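Side-chain contacts in uncharacterized protein (Pseudomonas aeruginosa, PDB 4E72), which is of unknown function but belongs to the DUF3298 family and is probably an exported lipoprotein: residues I47-R50 against A51-M55; L68-Y71 against E72-F75; S78-P81 against G82-S85. All coordinates share one frame; numbering follows the deposited sequence.

How the contacts relate
Contacts 1 and 2 pair consecutive turns within two successive helices, 44-54 and 68-78, and contact 3 is the turn that leads from the second helix into strand 84-95. Contacts 1 and 2 are partly buried, each with one helix side on the mixed sheet; contact 3 lies at the surface. The helices meet where Leu53 CD2 comes 3.8 Å from Tyr71 CB; contacts 2 and 3 are joined by Tyr71 OH and Ser85 OG, 2.6 Å apart, and by Phe75 against Trp83. Contacts 1 and 3 do not touch. Regular backbone bonds dominate the helices, with an added salt bridge in contact 1, whereas contact 3 combines a weakly closed beta turn, a CH-pi contact and a bridging water.

Contact 1 of 3, residues I47-R50 against A51-M55; sequences IVER and ALLEM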
# COMPACT_ATOMS: atom_id res chain seq x y z
N ILE A 47 -2.58 14.26 0.84
CA ILE A 47 -2.54 13.13 -0.09
C ILE A 47 -2.43 11.82 0.73
O ILE A 47 -3.09 10.81 0.43
CB ILE A 47 -1.37 13.32 -1.08
CG1 ILE A 47 -1.74 14.35 -2.19
CG2 ILE A 47 -0.89 11.98 -1.67
CD1 ILE A 47 -0.52 14.84 -3.12
N VAL A 48 -1.61 11.85 1.77
CA VAL A 48 -1.42 10.71 2.66
C VAL A 48 -2.70 10.52 3.49
O VAL A 48 -3.22 9.41 3.55
CB VAL A 48 -0.18 10.93 3.56
CG1 VAL A 48 -0.15 9.95 4.72
CG2 VAL A 48 1.09 10.81 2.73
N GLU A 49 -3.23 11.62 4.08
CA GLU A 49 -4.46 11.57 4.90
C GLU A 49 -5.62 10.95 4.10
O GLU A 49 -6.26 10.05 4.62
CB GLU A 49 -4.84 12.97 5.43
CG GLU A 49 -6.04 12.92 6.37
CD GLU A 49 -6.42 14.20 7.08
OE1 GLU A 49 -6.97 15.10 6.42
OE2 GLU A 49 -6.27 14.25 8.33
N ARG A 50 -5.86 11.41 2.85
CA ARG A 50 -6.95 10.91 2.00
C ARG A 50 -6.73 9.42 1.66
O ARG A 50 -7.69 8.65 1.74
CB ARG A 50 -7.07 11.75 0.71
CG ARG A 50 -7.89 11.08 -0.41
CD ARG A 50 -9.37 11.36 -0.31
NE ARG A 50 -9.78 12.36 -1.30
CZ ARG A 50 -10.29 12.06 -2.49
NH1 ARG A 50 -10.48 10.80 -2.85
NH2 ARG A 50 -10.63 13.03 -3.34
N ALA A 51 -5.49 9.03 1.32
CA ALA A 51 -5.16 7.64 0.96
C ALA A 51 -5.43 6.70 2.15
O ALA A 51 -5.89 5.58 1.93
CB ALA A 51 -3.71 7.53 0.49
N LEU A 52 -5.19 7.17 3.40
CA LEU A 52 -5.50 6.36 4.58
C LEU A 52 -7.00 6.30 4.82
O LEU A 52 -7.51 5.23 5.15
CB LEU A 52 -4.81 6.89 5.82
CG LEU A 52 -3.34 6.60 5.93
CD1 LEU A 52 -2.72 7.45 7.02
CD2 LEU A 52 -3.09 5.11 6.13
N LEU A 53 -7.71 7.41 4.59
CA LEU A 53 -9.17 7.47 4.76
C LEU A 53 -9.89 6.53 3.78
O LEU A 53 -10.92 5.97 4.15
CB LEU A 53 -9.70 8.90 4.62
CG LEU A 53 -9.45 9.81 5.81
CD1 LEU A 53 -9.74 11.26 5.45
CD2 LEU A 53 -10.26 9.37 7.04
N GLU A 54 -9.33 6.34 2.57
CA GLU A 54 -9.85 5.44 1.52
C GLU A 54 -9.82 3.98 1.98
O GLU A 54 -10.69 3.20 1.59
CB GLU A 54 -9.03 5.57 0.22
CG GLU A 54 -9.29 6.85 -0.59
CD GLU A 54 -10.64 7.02 -1.27
OE1 GLU A 54 -11.38 6.02 -1.45
OE2 GLU A 54 -10.96 8.18 -1.61
N MSE A 55 -8.84 3.63 2.81
CA MSE A 55 -8.69 2.27 3.36
C MSE A 55 -9.71 1.97 4.46
O MSE A 55 -9.76 0.83 4.93
CB MSE A 55 -7.28 2.08 3.91
CG MSE A 55 -6.19 2.43 2.92
SE MSE A 55 -4.50 2.10 3.75
CE MSE A 55 -4.37 0.23 3.31
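Residues 47-50 continue without a gap into 51-54 on helix 44-54, and four i to i+4 backbone bonds join them: Ala51, Leu52, Leu53 and Glu54 give their N-H groups to the carbonyls of Ile47, Val48, Glu49 and Arg50. The Leu52 N to Val48 O bond is 3.0 Å, with an N-H...O angle of 152°. Glu49 O also takes a weak second bond from Leu52 N at 3.3 Å.

The side chains separate by helix face. On the exposed side Arg50 and Glu54 run alongside each other in the same direction. Arg50 sends CG anti to its N (chi1 164°) and then bends at chi2 and chi3, while Glu54 folds at chi2, and NH1 of Arg50 reaches OE2 of Glu54 at 2.9 Å in a salt bridge. OE2 meets the guanidinium at its edge, slightly out of its plane, and the two flat groups are turned 42° apart. Glu54 OE1 has a further partner in Arg57, so the carboxylate sits between two arginines. On the inner side Val48 CG1 stands 4.3 Å from Leu52 CD1, and both side chains press on strand 84-95. Glu49 CG lies 4.2 Å from Leu53 CD1, the two chains pointing the same way, and Leu53 continues onto Leu68 and Tyr71 of helix 68-78.

The helix is therefore amphipathic, with Val48 and Leu52 on the sheet, Leu53 toward helix 68-78, and the Arg50-Glu54 pair on the outer flank. Two cationic neighbours would be expected to stabilise the ionised form of Glu54, and the single, tilted bond from NH1 leaves Arg50 gripped through one nitrogen by this partner.

Contact 2 of 3, residues L68-Y71 against E72-F75; sequences LAAY and ERQF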
# COMPACT_ATOMS: atom_id res chain seq x y z
N LEU A 68 -8.76 12.40 9.44
CA LEU A 68 -8.41 11.28 10.29
C LEU A 68 -8.94 11.49 11.73
O LEU A 68 -9.32 10.50 12.35
CB LEU A 68 -6.89 11.03 10.27
CG LEU A 68 -6.42 10.30 9.01
CD1 LEU A 68 -4.91 10.35 8.88
CD2 LEU A 68 -6.95 8.83 8.97
N ALA A 69 -9.03 12.75 12.23
CA ALA A 69 -9.60 13.04 13.56
C ALA A 69 -11.11 12.83 13.54
O ALA A 69 -11.66 12.36 14.53
CB ALA A 69 -9.27 14.46 13.99
N ALA A 70 -11.78 13.20 12.42
CA ALA A 70 -13.22 12.97 12.27
C ALA A 70 -13.49 11.45 12.21
O ALA A 70 -14.44 10.99 12.82
CB ALA A 70 -13.77 13.68 11.04
N TYR A 71 -12.62 10.69 11.52
CA TYR A 71 -12.76 9.22 11.42
C TYR A 71 -12.61 8.56 12.80
O TYR A 71 -13.42 7.70 13.15
CB TYR A 71 -11.74 8.60 10.43
CG TYR A 71 -11.69 7.08 10.52
CD1 TYR A 71 -12.72 6.30 10.00
CD2 TYR A 71 -10.65 6.44 11.19
CE1 TYR A 71 -12.71 4.92 10.14
CE2 TYR A 71 -10.64 5.05 11.36
CZ TYR A 71 -11.66 4.29 10.81
OH TYR A 71 -11.64 2.92 10.88
N GLU A 72 -11.56 8.93 13.54
CA GLU A 72 -11.27 8.39 14.87
C GLU A 72 -12.46 8.63 15.82
O GLU A 72 -12.92 7.68 16.45
CB GLU A 72 -9.96 9.02 15.40
CG GLU A 72 -9.84 9.07 16.92
CD GLU A 72 -8.46 9.49 17.36
OE1 GLU A 72 -8.22 10.72 17.44
OE2 GLU A 72 -7.61 8.60 17.56
N ARG A 73 -12.99 9.86 15.84
CA ARG A 73 -14.17 10.28 16.61
C ARG A 73 -15.39 9.43 16.21
O ARG A 73 -16.07 8.89 17.09
CB ARG A 73 -14.42 11.78 16.39
CG ARG A 73 -15.73 12.35 16.91
CD ARG A 73 -15.70 13.88 16.93
NE ARG A 73 -15.55 14.49 15.59
CZ ARG A 73 -14.48 15.18 15.17
NH1 ARG A 73 -13.43 15.33 15.97
NH2 ARG A 73 -14.47 15.72 13.96
N GLN A 74 -15.68 9.32 14.89
CA GLN A 74 -16.81 8.52 14.41
C GLN A 74 -16.66 7.01 14.79
O GLN A 74 -17.61 6.44 15.32
CB GLN A 74 -16.99 8.68 12.90
CG GLN A 74 -18.29 8.01 12.40
CD GLN A 74 -18.44 8.01 10.91
OE1 GLN A 74 -17.76 8.74 10.18
NE2 GLN A 74 -19.35 7.20 10.42
N PHE A 75 -15.49 6.40 14.57
CA PHE A 75 -15.28 4.97 14.89
C PHE A 75 -15.49 4.70 16.38
O PHE A 75 -16.19 3.76 16.72
CB PHE A 75 -13.86 4.48 14.45
CG PHE A 75 -13.64 3.01 14.70
CD1 PHE A 75 -13.97 2.07 13.74
CD2 PHE A 75 -13.12 2.55 15.91
CE1 PHE A 75 -13.79 0.69 13.98
CE2 PHE A 75 -12.94 1.18 16.15
CZ PHE A 75 -13.26 0.27 15.18
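Tyr71 O accepts the N-H of Phe75 at 2.8 Å, a nearly straight bond with an N-H...O angle of 169°. Three more bonds of the same i to i+4 kind precede it: Glu72 N to Leu68 O, Arg73 N to Ala69 O, and Gln74 N to Ala70 O at 2.9 Å. Their regularity shows an unbroken alpha-helical turn.

The same spacing sets Tyr71 and Phe75 alongside each other, pointing the same way. Both carry CG anti to the backbone N (chi1 169° in Tyr71 and -177° in Phe75), which sends the two rings off one flank of the helix. Phe75 CB approaches the Tyr71 ring obliquely, 4.3 Å from CZ. The phenol OH comes within 3.8 Å of Phe75 CD1, and its hydrogen-bonding partner is Ser85 OG.

That flank belongs to helix 68-78, which packs across the mixed sheet: Leu68 and Tyr71 touch Leu87, and Phe75 touches Val31 as well as Ser85, so Phe75 spans strands 30-37 and 84-95. The Glu72 side chain leaves the helix extended beyond CG, and its OE2 is hydrogen-bonded to ND1 of His18.

Arg73 turns back on the preceding turn by bending at chi3. Its guanidinium then lies with one face over the backbone of Ala69 and Ala70: NH2 is 3.5 Å from Ala70 CA and 3.6 Å from Ala70 CB, and Ala69 O sits over the rim of the same face, while the same oxygen accepts the backbone N-H of Arg73.

Contact 3 of 3, residues S78-P81 against G82-S85; sequences SAEP and GWSS
Glu80 CB sits over the five-membered ring of Trp83, 3.8 Å from its centroid and 24° off the ring normal, a CH-pi contact on the indole face. Both residues hold CG anti to their carbonyl carbon (chi1 -72° in Trp83), and the two side chains run alongside each other in the same direction. The indole is thereby laid back over the Ala79-Glu80 peptide: Glu80 N lies above the ring centre, and Ala79 CA is 3.7 Å from CE3 of Trp83.

The backbone beneath is a type II beta turn from Glu80 to Trp83, closed by a weak bond from Trp83 N to Glu80 O at 3.4 Å. Gly82 takes the third position with positive phi, and the turn links the end of helix 68-78 to strand 84-95.

From CG onward the Glu80 chain is extended, bringing OE1 to 3.7 Å from Trp83 CZ2, with the carboxylate 41° from the ring plane. One water spans the two polar ends: it donates to Glu80 OE1 at 2.7 Å and accepts from Trp83 NE1 at 3.0 Å. Ala79 CB packs 4.0 Å from Trp83 CB, and Phe75 of helix 68-78 also touches the tryptophan.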
# COMPACT_ATOMS: atom_id res chain seq x y z
N SER A 78 -19.28 4.83 17.48
CA SER A 78 -20.20 3.78 17.03
C SER A 78 -19.66 2.35 17.20
O SER A 78 -20.43 1.40 16.98
CB SER A 78 -20.57 4.01 15.56
OG SER A 78 -19.44 4.17 14.72
N ALA A 79 -18.39 2.18 17.61
CA ALA A 79 -17.78 0.86 17.75
C ALA A 79 -18.44 0.02 18.82
O ALA A 79 -18.86 0.57 19.84
CB ALA A 79 -16.29 0.98 18.05
N GLU A 80 -18.57 -1.30 18.58
CA GLU A 80 -19.11 -2.25 19.55
C GLU A 80 -17.95 -2.79 20.40
O GLU A 80 -16.82 -2.47 20.05
CB GLU A 80 -19.84 -3.38 18.81
CG GLU A 80 -21.23 -3.01 18.33
CD GLU A 80 -21.95 -4.06 17.50
OE1 GLU A 80 -21.46 -5.21 17.41
OE2 GLU A 80 -23.00 -3.72 16.91
N PRO A 81 -18.15 -3.52 21.52
CA PRO A 81 -16.99 -3.97 22.33
C PRO A 81 -16.01 -4.88 21.56
O PRO A 81 -16.42 -5.73 20.77
CB PRO A 81 -17.64 -4.73 23.49
CG PRO A 81 -19.03 -4.11 23.62
CD PRO A 81 -19.43 -3.87 22.20
N GLY A 82 -14.71 -4.63 21.77
CA GLY A 82 -13.60 -5.37 21.20
C GLY A 82 -13.12 -4.90 19.85
O GLY A 82 -12.13 -5.43 19.32
N TRP A 83 -13.83 -3.92 19.24
CA TRP A 83 -13.48 -3.41 17.91
C TRP A 83 -12.22 -2.57 17.96
O TRP A 83 -11.93 -1.91 18.95
CB TRP A 83 -14.63 -2.59 17.32
CG TRP A 83 -15.83 -3.38 16.88
CD1 TRP A 83 -16.22 -4.62 17.31
CD2 TRP A 83 -16.86 -2.92 16.00
NE1 TRP A 83 -17.40 -4.98 16.70
CE2 TRP A 83 -17.82 -3.95 15.90
CE3 TRP A 83 -17.03 -1.75 15.22
CZ2 TRP A 83 -18.95 -3.84 15.08
CZ3 TRP A 83 -18.14 -1.65 14.39
CH2 TRP A 83 -19.10 -2.68 14.35
N SER A 84 -11.48 -2.58 16.87
CA SER A 84 -10.26 -1.79 16.72
C SER A 84 -10.02 -1.46 15.27
O SER A 84 -10.45 -2.19 14.36
CB SER A 84 -9.04 -2.52 17.29
OG SER A 84 -8.85 -3.77 16.65
N SER A 85 -9.33 -0.34 15.06
CA SER A 85 -8.98 0.16 13.75
C SER A 85 -7.55 0.72 13.82
O SER A 85 -7.24 1.52 14.71
CB SER A 85 -10.00 1.20 13.29
OG SER A 85 -9.59 1.85 12.10
O HOH W 1 -19.41 -6.85 17.84